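Local coordinates for protein pyruvate kinase (Pseudomonas aeruginosa, PDB 6QXL) that probably catalyses the last step of glycolysis, transferring the phosphoryl group of phosphoenolpyruvate to ADP to yield pyruvate and ATP, at residues Val121-Leu126 and Ile160-Gly165; Arg131-Val136 and Arg147-Gly152; Lys91-Thr96 and Ala141-Cys146. All blocks are in the same frame, centred on the assembly; numbering follows the deposited sequence.

Contact 1: Val121-Leu126 and Ile160-Gly165; sequences VGDELL and INRRGG
D123 and R162 meet with their flat ends turned almost at right angles, the carboxylate and guanidinium planes standing 78° apart. D123 OD2 lies 2.6 Å from R162 NH1, at the edge of the guanidinium and in its plane, yet the arginine comes at the oxygen from above the carboxylate plane. The bend at chi3 (63°) swings the guanidinium round so that its other edge serves its own segment: NE and NH2 both bond G165 O, each at 3.0 Å. Three N-H groups thus fix the rotation of R162, a task that suits arginine with its several in-plane donors. The accepting carbonyl is presented by a type II turn, R162 to G165, in which G164, with positive phi, occupies the third position, where glycine is at ease.

E124 and R163 instead run side by side in the same direction. Their salt bridge, E124 OE2 to R163 NH1, is close at 2.7 Å, but the hydrogen bond in it is bent (123° at the hydrogen) and weak. L126 adds an apolar floor, its CD1 lying 3.9 Å from the plane of the R163 guanidinium, over the centre of one face. A water spans E124 N and R163 O.

Between the strands the backbones pair: L126 N bonds N161 O at 2.8 Å, N161 N returns a bond to L126 O, and R163 N to E124 O continues the ladder. On the face of the sheet that carries L125, its CD1 touches I160 CD1 at 4.1 Å. N161 OD1 turns back to R162 N, while ND2 bonds E254 OE1; the N161 side chain lies about 8 Å from the bound magnesium ion, near the metal site but not a ligand of it. Here is an antiparallel strand pair of the small beta domain characteristic of pyruvate kinases, inserted in the TIM barrel, of which strand 159-162 runs on into the type II turn on the way back to the barrel.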
ATOM      1  N   VAL A 121     -28.337 -35.036 -25.276  1.00 35.55           N
ATOM      2  CA  VAL A 121     -29.330 -34.107 -25.743  1.00 34.44           C
ATOM      3  C   VAL A 121     -29.162 -32.772 -25.021  1.00 33.40           C
ATOM      4  O   VAL A 121     -28.988 -32.746 -23.816  1.00 39.58           O
ATOM      5  CB  VAL A 121     -30.772 -34.653 -25.504  1.00 34.81           C
ATOM      6  CG1 VAL A 121     -31.826 -33.694 -26.059  1.00 37.14           C
ATOM      7  CG2 VAL A 121     -30.940 -36.041 -26.108  1.00 33.24           C
ATOM      8  N   GLY A 122     -29.161 -31.685 -25.776  1.00 32.72           N
ATOM      9  CA  GLY A 122     -28.944 -30.351 -25.216  1.00 33.00           C
ATOM     10  C   GLY A 122     -27.546 -29.802 -25.397  1.00 36.33           C
ATOM     11  O   GLY A 122     -27.379 -28.613 -25.426  1.00 39.17           O
ATOM     12  N   ASP A 123     -26.547 -30.674 -25.530  1.00 39.97           N
ATOM     13  CA  ASP A 123     -25.158 -30.227 -25.722  1.00 38.14           C
ATOM     14  C   ASP A 123     -25.036 -29.332 -26.957  1.00 37.23           C
ATOM     15  O   ASP A 123     -25.714 -29.585 -27.966  1.00 41.09           O
ATOM     16  CB  ASP A 123     -24.213 -31.412 -25.857  1.00 39.50           C
ATOM     17  CG  ASP A 123     -24.035 -32.196 -24.534  1.00 41.12           C
ATOM     18  OD1 ASP A 123     -24.659 -31.848 -23.509  1.00 44.96           O
ATOM     19  OD2 ASP A 123     -23.309 -33.214 -24.499  1.00 38.85           O
ATOM     20  N   GLU A 124     -24.240 -28.278 -26.877  1.00 38.80           N
ATOM     21  CA  GLU A 124     -23.949 -27.435 -28.030  1.00 40.80           C
ATOM     22  C   GLU A 124     -22.581 -27.790 -28.577  1.00 37.88           C
ATOM     23  O   GLU A 124     -21.627 -27.885 -27.817  1.00 34.71           O
ATOM     24  CB  GLU A 124     -24.013 -25.926 -27.682  1.00 46.34           C
ATOM     25  CG  GLU A 124     -25.377 -25.516 -27.141  1.00 50.74           C
ATOM     26  CD  GLU A 124     -25.720 -24.055 -27.104  1.00 56.80           C
ATOM     27  OE1 GLU A 124     -26.698 -23.728 -26.406  1.00 66.08           O
ATOM     28  OE2 GLU A 124     -25.029 -23.212 -27.715  1.00 65.65           O
ATOM     29  N   LEU A 125     -22.500 -27.998 -29.889  1.00 39.30           N
ATOM     30  CA  LEU A 125     -21.255 -28.358 -30.558  1.00 38.83           C
ATOM     31  C   LEU A 125     -20.812 -27.190 -31.416  1.00 39.76           C
ATOM     32  O   LEU A 125     -21.624 -26.562 -32.085  1.00 44.83           O
ATOM     33  CB  LEU A 125     -21.453 -29.590 -31.428  1.00 40.18           C
ATOM     34  CG  LEU A 125     -21.908 -30.856 -30.707  1.00 42.28           C
ATOM     35  CD1 LEU A 125     -22.337 -31.902 -31.803  1.00 45.92           C
ATOM     36  CD2 LEU A 125     -20.847 -31.322 -29.704  1.00 41.07           C
ATOM     37  N   LEU A 126     -19.519 -26.900 -31.387  1.00 42.65           N
ATOM     38  CA  LEU A 126     -18.940 -25.787 -32.112  1.00 42.55           C
ATOM     39  C   LEU A 126     -17.937 -26.322 -33.123  1.00 38.16           C
ATOM     40  O   LEU A 126     -17.047 -27.094 -32.784  1.00 39.25           O
ATOM     41  CB  LEU A 126     -18.266 -24.833 -31.142  1.00 46.26           C
ATOM     42  CG  LEU A 126     -19.231 -23.916 -30.353  1.00 46.98           C
ATOM     43  CD1 LEU A 126     -19.876 -24.537 -29.142  1.00 54.82           C
ATOM     44  CD2 LEU A 126     -18.617 -22.662 -29.875  1.00 50.05           C
ATOM     45  N   ILE A 160     -14.217 -29.925 -34.332  1.00 36.55           N
ATOM     46  CA  ILE A 160     -15.448 -29.880 -33.554  1.00 41.50           C
ATOM     47  C   ILE A 160     -15.091 -29.992 -32.075  1.00 40.16           C
ATOM     48  O   ILE A 160     -14.186 -30.719 -31.691  1.00 41.16           O
ATOM     49  CB  ILE A 160     -16.427 -31.002 -34.009  1.00 44.40           C
ATOM     50  CG1 ILE A 160     -17.733 -30.938 -33.238  1.00 47.90           C
ATOM     51  CG2 ILE A 160     -15.820 -32.363 -33.851  1.00 44.40           C
ATOM     52  CD1 ILE A 160     -18.820 -31.808 -33.824  1.00 50.10           C
ATOM     53  N   ASN A 161     -15.807 -29.253 -31.246  1.00 38.01           N
ATOM     54  CA  ASN A 161     -15.702 -29.389 -29.798  1.00 41.66           C
ATOM     55  C   ASN A 161     -17.045 -29.134 -29.166  1.00 37.92           C
ATOM     56  O   ASN A 161     -17.933 -28.623 -29.786  1.00 43.40           O
ATOM     57  CB  ASN A 161     -14.633 -28.468 -29.195  1.00 49.18           C
ATOM     58  CG  ASN A 161     -14.099 -28.978 -27.827  1.00 51.83           C
ATOM     59  OD1 ASN A 161     -14.651 -29.866 -27.175  1.00 45.90           O
ATOM     60  ND2 ASN A 161     -12.971 -28.425 -27.420  1.00 62.99           N
ATOM     61  N   ARG A 162     -17.191 -29.494 -27.907  1.00 39.36           N
ATOM     62  CA  ARG A 162     -18.351 -29.250 -27.127  1.00 38.36           C
ATOM     63  C   ARG A 162     -18.180 -28.020 -26.230  1.00 35.91           C
ATOM     64  O   ARG A 162     -17.195 -27.899 -25.516  1.00 41.75           O
ATOM     65  CB  ARG A 162     -18.655 -30.460 -26.301  1.00 38.94           C
ATOM     66  CG  ARG A 162     -20.021 -30.391 -25.602  1.00 43.47           C
ATOM     67  CD  ARG A 162     -20.537 -31.539 -24.936  1.00 45.94           C
ATOM     68  NE  ARG A 162     -19.701 -31.935 -23.828  1.00 46.04           N
ATOM     69  CZ  ARG A 162     -19.930 -32.941 -23.046  1.00 46.39           C
ATOM     70  NH1 ARG A 162     -21.103 -33.655 -23.104  1.00 49.65           N
ATOM     71  NH2 ARG A 162     -18.984 -33.304 -22.156  1.00 47.48           N
ATOM     72  N   ARG A 163     -19.221 -27.168 -26.232  1.00 33.81           N
ATOM     73  CA  ARG A 163     -19.264 -26.041 -25.351  1.00 38.40           C
ATOM     74  C   ARG A 163     -19.260 -26.631 -23.903  1.00 39.54           C
ATOM     75  O   ARG A 163     -20.084 -27.416 -23.538  1.00 45.91           O
ATOM     76  CB  ARG A 163     -20.520 -25.226 -25.567  1.00 41.61           C
ATOM     77  CG  ARG A 163     -20.677 -23.986 -24.696  1.00 42.90           C
ATOM     78  CD  ARG A 163     -21.707 -23.101 -25.351  1.00 46.30           C
ATOM     79  NE  ARG A 163     -21.041 -22.122 -26.206  1.00 52.56           N
ATOM     80  CZ  ARG A 163     -21.570 -21.533 -27.309  1.00 63.86           C
ATOM     81  NH1 ARG A 163     -22.837 -21.703 -27.620  1.00 67.39           N
ATOM     82  NH2 ARG A 163     -20.840 -20.688 -27.996  1.00 64.84           N
ATOM     83  N   GLY A 164     -18.309 -26.193 -23.105  1.00 41.21           N
ATOM     84  CA  GLY A 164     -18.112 -26.657 -21.790  1.00 35.53           C
ATOM     85  C   GLY A 164     -16.977 -27.656 -21.655  1.00 36.14           C
ATOM     86  O   GLY A 164     -16.661 -28.001 -20.525  1.00 33.64           O
ATOM     87  N   GLY A 165     -16.501 -28.229 -22.776  1.00 36.64           N
ATOM     88  CA  GLY A 165     -15.497 -29.242 -22.751  1.00 38.36           C
ATOM     89  C   GLY A 165     -15.996 -30.579 -22.253  1.00 38.74           C
ATOM     90  O   GLY A 165     -17.122 -30.961 -22.546  1.00 42.03           O
TER
HETATM   91  O   HOH W   1     -22.919 -28.011 -23.998  1.00 44.71           O

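Contact 2: Arg131-Val136 and Arg147-Gly152; sequences RVVMVV and RVLIGG
V133 O receives two backbone N-H groups, from L149 N at 2.8 Å and from I150 N at 3.1 Å, both arriving from the same face of its carbonyl plane. Two consecutive residues therefore face one, and the register slips by a residue: a classic beta bulge. At this point the strand carrying R147 and V148 turns a corner. V133 N answers with a bond to I150 O, and beyond the bulge V135 and R147 exchange a regular pair of antiparallel bonds.

The side chains sort by face. V133 and I150 lie alongside each other, CG2 against CD1 at 3.8 Å, two beta-branched residues well suited to extended chain. V135 sets CG1 between its backbone N and carbonyl carbon (chi1 59°), which turns that methyl over one face of the R147 guanidinium, 3.6 Å from its plane and nearer the rim than the middle. The same methyl meets L149 CD2 at 3.9 Å. The charge of R147 is met at NH1, which forms a salt bridge with E137.

M134 and V148 point to the other, buried face, where M134 SD comes 4.2 Å from V148 CG2; the extended chain carries its CE methyl on to F92 and F94. At the far end V132 CG2 nestles 3.9 Å from G152 CA, room that a residue without a side chain provides. I150 also packs on M293 of the second subunit. The pair belongs to the beta hairpin of strands 132-139 and 143-148; the classic bulge comes where the second strand turns a corner at L149, within the small beta-barrel domain that pyruvate kinases carry beside the active-site cleft.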
ATOM      1  N   ARG A 131     -17.330 -21.063 -35.609  1.00 50.35           N
ATOM      2  CA  ARG A 131     -18.029 -20.420 -36.741  1.00 52.10           C
ATOM      3  C   ARG A 131     -19.439 -20.961 -36.965  1.00 51.16           C
ATOM      4  O   ARG A 131     -20.331 -20.212 -37.307  1.00 51.22           O
ATOM      5  CB  ARG A 131     -17.187 -20.543 -38.025  1.00 57.72           C
ATOM      6  CG  ARG A 131     -16.156 -19.450 -38.097  1.00 62.90           C
ATOM      7  CD  ARG A 131     -14.862 -19.793 -38.865  1.00 72.36           C
ATOM      8  NE  ARG A 131     -13.895 -18.697 -38.740  1.00 79.22           N
ATOM      9  CZ  ARG A 131     -12.628 -18.777 -38.261  1.00 85.15           C
ATOM     10  NH1 ARG A 131     -12.133 -19.939 -37.787  1.00 94.79           N
ATOM     11  NH2 ARG A 131     -11.932 -17.655 -38.170  1.00 89.20           N
ATOM     12  N   VAL A 132     -19.589 -22.272 -36.791  1.00 52.77           N
ATOM     13  CA  VAL A 132     -20.871 -22.959 -36.892  1.00 49.54           C
ATOM     14  C   VAL A 132     -21.190 -23.553 -35.530  1.00 45.05           C
ATOM     15  O   VAL A 132     -20.312 -24.057 -34.852  1.00 48.45           O
ATOM     16  CB  VAL A 132     -20.799 -24.064 -37.964  1.00 48.95           C
ATOM     17  CG1 VAL A 132     -22.044 -24.950 -37.932  1.00 50.46           C
ATOM     18  CG2 VAL A 132     -20.658 -23.433 -39.348  1.00 54.44           C
ATOM     19  N   VAL A 133     -22.451 -23.471 -35.130  1.00 41.02           N
ATOM     20  CA  VAL A 133     -22.880 -23.975 -33.828  1.00 43.21           C
ATOM     21  C   VAL A 133     -24.134 -24.827 -34.006  1.00 44.20           C
ATOM     22  O   VAL A 133     -25.058 -24.440 -34.732  1.00 45.45           O
ATOM     23  CB  VAL A 133     -23.190 -22.834 -32.831  1.00 45.46           C
ATOM     24  CG1 VAL A 133     -23.631 -23.395 -31.476  1.00 47.80           C
ATOM     25  CG2 VAL A 133     -21.983 -21.925 -32.673  1.00 48.73           C
ATOM     26  N   MET A 134     -24.155 -25.975 -33.334  1.00 40.49           N
ATOM     27  CA  MET A 134     -25.293 -26.875 -33.372  1.00 40.67           C
ATOM     28  C   MET A 134     -25.659 -27.337 -31.984  1.00 39.79           C
ATOM     29  O   MET A 134     -24.823 -27.313 -31.068  1.00 38.77           O
ATOM     30  CB  MET A 134     -24.961 -28.093 -34.224  1.00 41.05           C
ATOM     31  CG  MET A 134     -24.349 -27.729 -35.558  1.00 43.31           C
ATOM     32  SD  MET A 134     -24.506 -29.136 -36.632  1.00 44.87           S
ATOM     33  CE  MET A 134     -23.391 -28.662 -37.968  1.00 54.59           C
ATOM     34  N   VAL A 135     -26.914 -27.755 -31.834  1.00 38.39           N
ATOM     35  CA  VAL A 135     -27.383 -28.352 -30.595  1.00 38.71           C
ATOM     36  C   VAL A 135     -27.829 -29.794 -30.876  1.00 36.53           C
ATOM     37  O   VAL A 135     -28.458 -30.063 -31.899  1.00 35.44           O
ATOM     38  CB  VAL A 135     -28.505 -27.513 -29.948  1.00 41.93           C
ATOM     39  CG1 VAL A 135     -29.708 -27.369 -30.888  1.00 41.78           C
ATOM     40  CG2 VAL A 135     -28.920 -28.117 -28.596  1.00 42.25           C
ATOM     41  N   VAL A 136     -27.506 -30.697 -29.953  1.00 33.71           N
ATOM     42  CA  VAL A 136     -27.842 -32.105 -30.102  1.00 33.23           C
ATOM     43  C   VAL A 136     -29.316 -32.306 -29.734  1.00 34.73           C
ATOM     44  O   VAL A 136     -29.733 -32.006 -28.612  1.00 36.72           O
ATOM     45  CB  VAL A 136     -26.954 -32.984 -29.197  1.00 38.38           C
ATOM     46  CG1 VAL A 136     -27.356 -34.458 -29.275  1.00 44.82           C
ATOM     47  CG2 VAL A 136     -25.490 -32.821 -29.569  1.00 37.39           C
ATOM     48  N   ARG A 147     -29.579 -29.796 -34.632  1.00 37.94           N
ATOM     49  CA  ARG A 147     -30.159 -28.629 -35.279  1.00 42.41           C
ATOM     50  C   ARG A 147     -29.108 -27.519 -35.314  1.00 44.18           C
ATOM     51  O   ARG A 147     -28.406 -27.287 -34.313  1.00 41.18           O
ATOM     52  CB  ARG A 147     -31.390 -28.153 -34.490  1.00 46.35           C
ATOM     53  CG  ARG A 147     -32.248 -27.164 -35.244  1.00 44.90           C
ATOM     54  CD  ARG A 147     -33.465 -26.715 -34.468  1.00 43.53           C
ATOM     55  NE  ARG A 147     -33.144 -25.876 -33.315  1.00 43.12           N
ATOM     56  CZ  ARG A 147     -33.179 -26.222 -32.024  1.00 40.76           C
ATOM     57  NH1 ARG A 147     -33.493 -27.469 -31.652  1.00 45.18           N
ATOM     58  NH2 ARG A 147     -32.890 -25.328 -31.097  1.00 38.89           N
ATOM     59  N   VAL A 148     -29.010 -26.822 -36.440  1.00 45.76           N
ATOM     60  CA  VAL A 148     -28.057 -25.729 -36.575  1.00 39.56           C
ATOM     61  C   VAL A 148     -28.601 -24.481 -35.868  1.00 38.68           C
ATOM     62  O   VAL A 148     -29.728 -24.039 -36.114  1.00 40.48           O
ATOM     63  CB  VAL A 148     -27.774 -25.418 -38.060  1.00 39.20           C
ATOM     64  CG1 VAL A 148     -26.875 -24.184 -38.211  1.00 41.18           C
ATOM     65  CG2 VAL A 148     -27.175 -26.644 -38.753  1.00 38.94           C
ATOM     66  N   LEU A 149     -27.795 -23.941 -34.958  1.00 40.45           N
ATOM     67  CA  LEU A 149     -28.112 -22.695 -34.253  1.00 38.77           C
ATOM     68  C   LEU A 149     -27.509 -21.495 -34.983  1.00 41.62           C
ATOM     69  O   LEU A 149     -28.145 -20.445 -35.083  1.00 44.99           O
ATOM     70  CB  LEU A 149     -27.592 -22.733 -32.826  1.00 39.60           C
ATOM     71  CG  LEU A 149     -28.356 -23.701 -31.905  1.00 42.40           C
ATOM     72  CD1 LEU A 149     -27.852 -23.556 -30.470  1.00 44.37           C
ATOM     73  CD2 LEU A 149     -29.907 -23.593 -31.985  1.00 43.08           C
ATOM     74  N   ILE A 150     -26.273 -21.644 -35.456  1.00 39.87           N
ATOM     75  CA  ILE A 150     -25.590 -20.608 -36.204  1.00 44.16           C
ATOM     76  C   ILE A 150     -25.016 -21.249 -37.454  1.00 42.74           C
ATOM     77  O   ILE A 150     -24.214 -22.179 -37.376  1.00 42.41           O
ATOM     78  CB  ILE A 150     -24.471 -19.956 -35.367  1.00 48.26           C
ATOM     79  CG1 ILE A 150     -25.104 -19.097 -34.251  1.00 48.28           C
ATOM     80  CG2 ILE A 150     -23.536 -19.115 -36.241  1.00 45.95           C
ATOM     81  CD1 ILE A 150     -24.232 -18.919 -33.025  1.00 55.15           C
ATOM     82  N   GLY A 151     -25.439 -20.732 -38.600  1.00 45.36           N
ATOM     83  CA  GLY A 151     -25.074 -21.296 -39.875  1.00 46.73           C
ATOM     84  C   GLY A 151     -23.724 -20.858 -40.358  1.00 48.00           C
ATOM     85  O   GLY A 151     -23.059 -20.065 -39.737  1.00 49.12           O
ATOM     86  N   GLY A 152     -23.364 -21.376 -41.528  1.00 46.08           N
ATOM     87  CA  GLY A 152     -22.102 -21.084 -42.165  1.00 44.48           C
ATOM     88  C   GLY A 152     -21.629 -22.246 -43.002  1.00 42.27           C
ATOM     89  O   GLY A 152     -22.343 -23.224 -43.168  1.00 47.35           O
TER

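Contact 3: Lys91-Thr96 and Ala141-Cys146; sequences KFRFST and ADELRC
F92 and C146, and again F94 and L144, exchange paired backbone hydrogen bonds, the shortest being C146 N to F92 O at 2.7 Å. The ladder ends at D142 O, which T96 grips twice, by its N at 2.9 Å and by OG1 at 3.1 Å. Its chi1 of 59° folds OG1 back over the main chain, bringing both donors to one oxygen; S95 OG adds a weak third.

Charges occupy the face shared by R93, E143 and R145. E143 divides its carboxylate: OE2 takes R93 NH1 on the syn side at 3.0 Å, while OE1 is held side-on by R145 through NE at 2.8 Å and, more loosely, NH2. One glutamate thus holds two arginines, whose side chains lie alongside each other with CG atoms 3.8 Å apart; R145 NH1 has a second partner in E138. Such antiparallel strands, polar on one face and apolar on the other, build the wall of the small beta domain of pyruvate kinase.

The apolar face buries the sulfur-aromatic contact. C146 SG sits at the edge of the F94 ring, near its plane and 3.9 Å from CE2, and F92 CD2 lies over a face of that ring. L125 and M134 close in on F94 and C146.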
ATOM      1  N   LYS A  91     -31.220 -29.474 -40.183  1.00 41.58           N
ATOM      2  CA  LYS A  91     -30.897 -30.678 -39.438  1.00 37.14           C
ATOM      3  C   LYS A  91     -29.614 -31.265 -39.988  1.00 37.89           C
ATOM      4  O   LYS A  91     -29.346 -31.200 -41.199  1.00 38.38           O
ATOM      5  CB  LYS A  91     -32.007 -31.694 -39.552  1.00 38.75           C
ATOM      6  CG  LYS A  91     -33.370 -31.188 -39.095  1.00 43.91           C
ATOM      7  CD  LYS A  91     -33.432 -30.762 -37.625  1.00 49.68           C
ATOM      8  CE  LYS A  91     -34.925 -30.557 -37.304  1.00 50.98           C
ATOM      9  NZ  LYS A  91     -35.020 -29.997 -35.962  1.00 55.08           N
ATOM     10  N   PHE A  92     -28.796 -31.807 -39.096  1.00 39.28           N
ATOM     11  CA  PHE A  92     -27.505 -32.323 -39.489  1.00 35.85           C
ATOM     12  C   PHE A  92     -27.054 -33.413 -38.536  1.00 37.75           C
ATOM     13  O   PHE A  92     -27.361 -33.366 -37.348  1.00 44.90           O
ATOM     14  CB  PHE A  92     -26.478 -31.202 -39.573  1.00 34.22           C
ATOM     15  CG  PHE A  92     -25.231 -31.575 -40.288  1.00 32.62           C
ATOM     16  CD1 PHE A  92     -25.229 -31.608 -41.670  1.00 32.25           C
ATOM     17  CD2 PHE A  92     -24.080 -31.940 -39.600  1.00 33.09           C
ATOM     18  CE1 PHE A  92     -24.075 -31.999 -42.364  1.00 32.37           C
ATOM     19  CE2 PHE A  92     -22.936 -32.317 -40.279  1.00 35.50           C
ATOM     20  CZ  PHE A  92     -22.934 -32.341 -41.672  1.00 32.91           C
ATOM     21  N   ARG A  93     -26.313 -34.378 -39.068  1.00 34.99           N
ATOM     22  CA  ARG A  93     -25.924 -35.554 -38.303  1.00 34.76           C
ATOM     23  C   ARG A  93     -24.439 -35.830 -38.390  1.00 34.45           C
ATOM     24  O   ARG A  93     -23.823 -35.667 -39.449  1.00 34.53           O
ATOM     25  CB  ARG A  93     -26.666 -36.788 -38.829  1.00 38.96           C
ATOM     26  CG  ARG A  93     -28.136 -36.824 -38.516  1.00 45.17           C
ATOM     27  CD  ARG A  93     -28.776 -38.101 -39.063  1.00 48.94           C
ATOM     28  NE  ARG A  93     -28.730 -38.222 -40.508  1.00 50.65           N
ATOM     29  CZ  ARG A  93     -28.205 -39.259 -41.206  1.00 48.81           C
ATOM     30  NH1 ARG A  93     -27.589 -40.257 -40.605  1.00 41.23           N
ATOM     31  NH2 ARG A  93     -28.253 -39.271 -42.517  1.00 52.12           N
ATOM     32  N   PHE A  94     -23.896 -36.287 -37.268  1.00 30.17           N
ATOM     33  CA  PHE A  94     -22.527 -36.763 -37.186  1.00 29.02           C
ATOM     34  C   PHE A  94     -22.598 -38.272 -36.910  1.00 30.73           C
ATOM     35  O   PHE A  94     -23.151 -38.660 -35.882  1.00 27.67           O
ATOM     36  CB  PHE A  94     -21.792 -36.053 -36.064  1.00 26.95           C
ATOM     37  CG  PHE A  94     -21.763 -34.563 -36.207  1.00 25.65           C
ATOM     38  CD1 PHE A  94     -20.847 -33.958 -37.040  1.00 25.43           C
ATOM     39  CD2 PHE A  94     -22.668 -33.761 -35.518  1.00 25.77           C
ATOM     40  CE1 PHE A  94     -20.836 -32.597 -37.198  1.00 26.74           C
ATOM     41  CE2 PHE A  94     -22.646 -32.382 -35.696  1.00 25.08           C
ATOM     42  CZ  PHE A  94     -21.718 -31.813 -36.536  1.00 25.55           C
ATOM     43  N   SER A  95     -22.052 -39.095 -37.824  1.00 29.06           N
ATOM     44  CA  SER A  95     -22.254 -40.534 -37.726  1.00 31.99           C
ATOM     45  C   SER A  95     -20.961 -41.304 -37.836  1.00 33.07           C
ATOM     46  O   SER A  95     -20.184 -41.137 -38.836  1.00 36.01           O
ATOM     47  CB  SER A  95     -23.232 -41.057 -38.811  1.00 34.99           C
ATOM     48  OG  SER A  95     -23.445 -42.457 -38.677  1.00 37.52           O
ATOM     49  N   THR A  96     -20.750 -42.227 -36.920  1.00 34.61           N
ATOM     50  CA  THR A  96     -19.608 -43.127 -36.982  1.00 35.20           C
ATOM     51  C   THR A  96     -19.782 -44.201 -38.018  1.00 32.77           C
ATOM     52  O   THR A  96     -18.805 -44.792 -38.460  1.00 35.89           O
ATOM     53  CB  THR A  96     -19.358 -43.802 -35.612  1.00 33.46           C
ATOM     54  OG1 THR A  96     -20.508 -44.516 -35.242  1.00 32.42           O
ATOM     55  CG2 THR A  96     -19.004 -42.743 -34.539  1.00 36.34           C
ATOM     56  N   ALA A 141     -26.844 -44.872 -30.851  1.00 30.91           N
ATOM     57  CA  ALA A 141     -25.576 -45.539 -30.545  1.00 31.55           C
ATOM     58  C   ALA A 141     -24.427 -45.090 -31.458  1.00 36.72           C
ATOM     59  O   ALA A 141     -23.284 -45.100 -31.072  1.00 37.69           O
ATOM     60  CB  ALA A 141     -25.738 -47.045 -30.633  1.00 32.06           C
ATOM     61  N   ASP A 142     -24.738 -44.693 -32.691  1.00 40.11           N
ATOM     62  CA  ASP A 142     -23.753 -44.408 -33.701  1.00 36.39           C
ATOM     63  C   ASP A 142     -23.792 -42.967 -34.265  1.00 32.33           C
ATOM     64  O   ASP A 142     -23.062 -42.689 -35.215  1.00 36.02           O
ATOM     65  CB  ASP A 142     -23.904 -45.410 -34.827  1.00 36.43           C
ATOM     66  CG  ASP A 142     -25.212 -45.231 -35.623  1.00 43.05           C
ATOM     67  OD1 ASP A 142     -26.226 -44.775 -35.049  1.00 39.61           O
ATOM     68  OD2 ASP A 142     -25.224 -45.516 -36.855  1.00 42.06           O
ATOM     69  N   GLU A 143     -24.640 -42.081 -33.735  1.00 30.38           N
ATOM     70  CA  GLU A 143     -24.743 -40.776 -34.320  1.00 32.84           C
ATOM     71  C   GLU A 143     -25.366 -39.755 -33.411  1.00 28.54           C
ATOM     72  O   GLU A 143     -26.113 -40.110 -32.474  1.00 28.16           O
ATOM     73  CB  GLU A 143     -25.535 -40.791 -35.658  1.00 41.77           C
ATOM     74  CG  GLU A 143     -26.963 -41.150 -35.619  1.00 44.53           C
ATOM     75  CD  GLU A 143     -27.601 -41.236 -37.002  1.00 46.34           C
ATOM     76  OE1 GLU A 143     -28.846 -40.979 -37.150  1.00 45.14           O
ATOM     77  OE2 GLU A 143     -26.931 -41.491 -37.991  1.00 50.33           O
ATOM     78  N   LEU A 144     -25.080 -38.481 -33.699  1.00 28.88           N
ATOM     79  CA  LEU A 144     -25.718 -37.366 -33.033  1.00 30.64           C
ATOM     80  C   LEU A 144     -26.561 -36.631 -34.075  1.00 30.48           C
ATOM     81  O   LEU A 144     -26.075 -36.312 -35.172  1.00 33.09           O
ATOM     82  CB  LEU A 144     -24.698 -36.413 -32.463  1.00 33.53           C
ATOM     83  CG  LEU A 144     -23.785 -36.924 -31.341  1.00 35.37           C
ATOM     84  CD1 LEU A 144     -22.831 -35.807 -30.913  1.00 38.07           C
ATOM     85  CD2 LEU A 144     -24.523 -37.369 -30.070  1.00 39.83           C
ATOM     86  N   ARG A 145     -27.826 -36.377 -33.739  1.00 30.90           N
ATOM     87  CA  ARG A 145     -28.745 -35.695 -34.630  1.00 31.17           C
ATOM     88  C   ARG A 145     -28.974 -34.296 -34.106  1.00 31.09           C
ATOM     89  O   ARG A 145     -29.465 -34.123 -32.980  1.00 31.39           O
ATOM     90  CB  ARG A 145     -30.070 -36.429 -34.688  1.00 33.18           C
ATOM     91  CG  ARG A 145     -29.961 -37.789 -35.346  1.00 34.73           C
ATOM     92  CD  ARG A 145     -31.167 -38.655 -35.073  1.00 36.86           C
ATOM     93  NE  ARG A 145     -30.830 -40.058 -35.337  1.00 36.37           N
ATOM     94  CZ  ARG A 145     -31.409 -41.123 -34.813  1.00 36.59           C
ATOM     95  NH1 ARG A 145     -32.512 -40.949 -34.072  1.00 36.61           N
ATOM     96  NH2 ARG A 145     -30.995 -42.320 -35.155  1.00 37.62           N
ATOM     97  N   CYS A 146     -28.629 -33.299 -34.924  1.00 29.08           N
ATOM     98  CA  CYS A 146     -28.517 -31.933 -34.453  1.00 33.67           C
ATOM     99  C   CYS A 146     -29.356 -30.946 -35.246  1.00 34.31           C
ATOM    100  O   CYS A 146     -29.786 -31.215 -36.378  1.00 36.93           O
ATOM    101  CB  CYS A 146     -27.053 -31.497 -34.502  1.00 34.40           C
ATOM    102  SG  CYS A 146     -25.904 -32.616 -33.651  1.00 37.33           S
TER

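From the N terminus, 91-96 comes first and waits until 141-146 for its partner, so contact 3 closes a loop of 44 residues. Within that loop lie 121-126 and 131-136, whose partners come only later: 147-152 closes contact 2 around a short connection, and 160-165 closes contact 1 around 33 residues. Contact 2 thus sits wholly within the span of contact 1, whereas contact 3 crosses both. The strands align as 159-162, 124-127, 132-139, 143-148 and 91-95. Contacts 2 and 3 share strand 143-148, and L125 N bonds M134 O to join contacts 1 and 2. Together they tie up one sheet of the domain that the chain inserts between barrel strands 64-68 and 190-193.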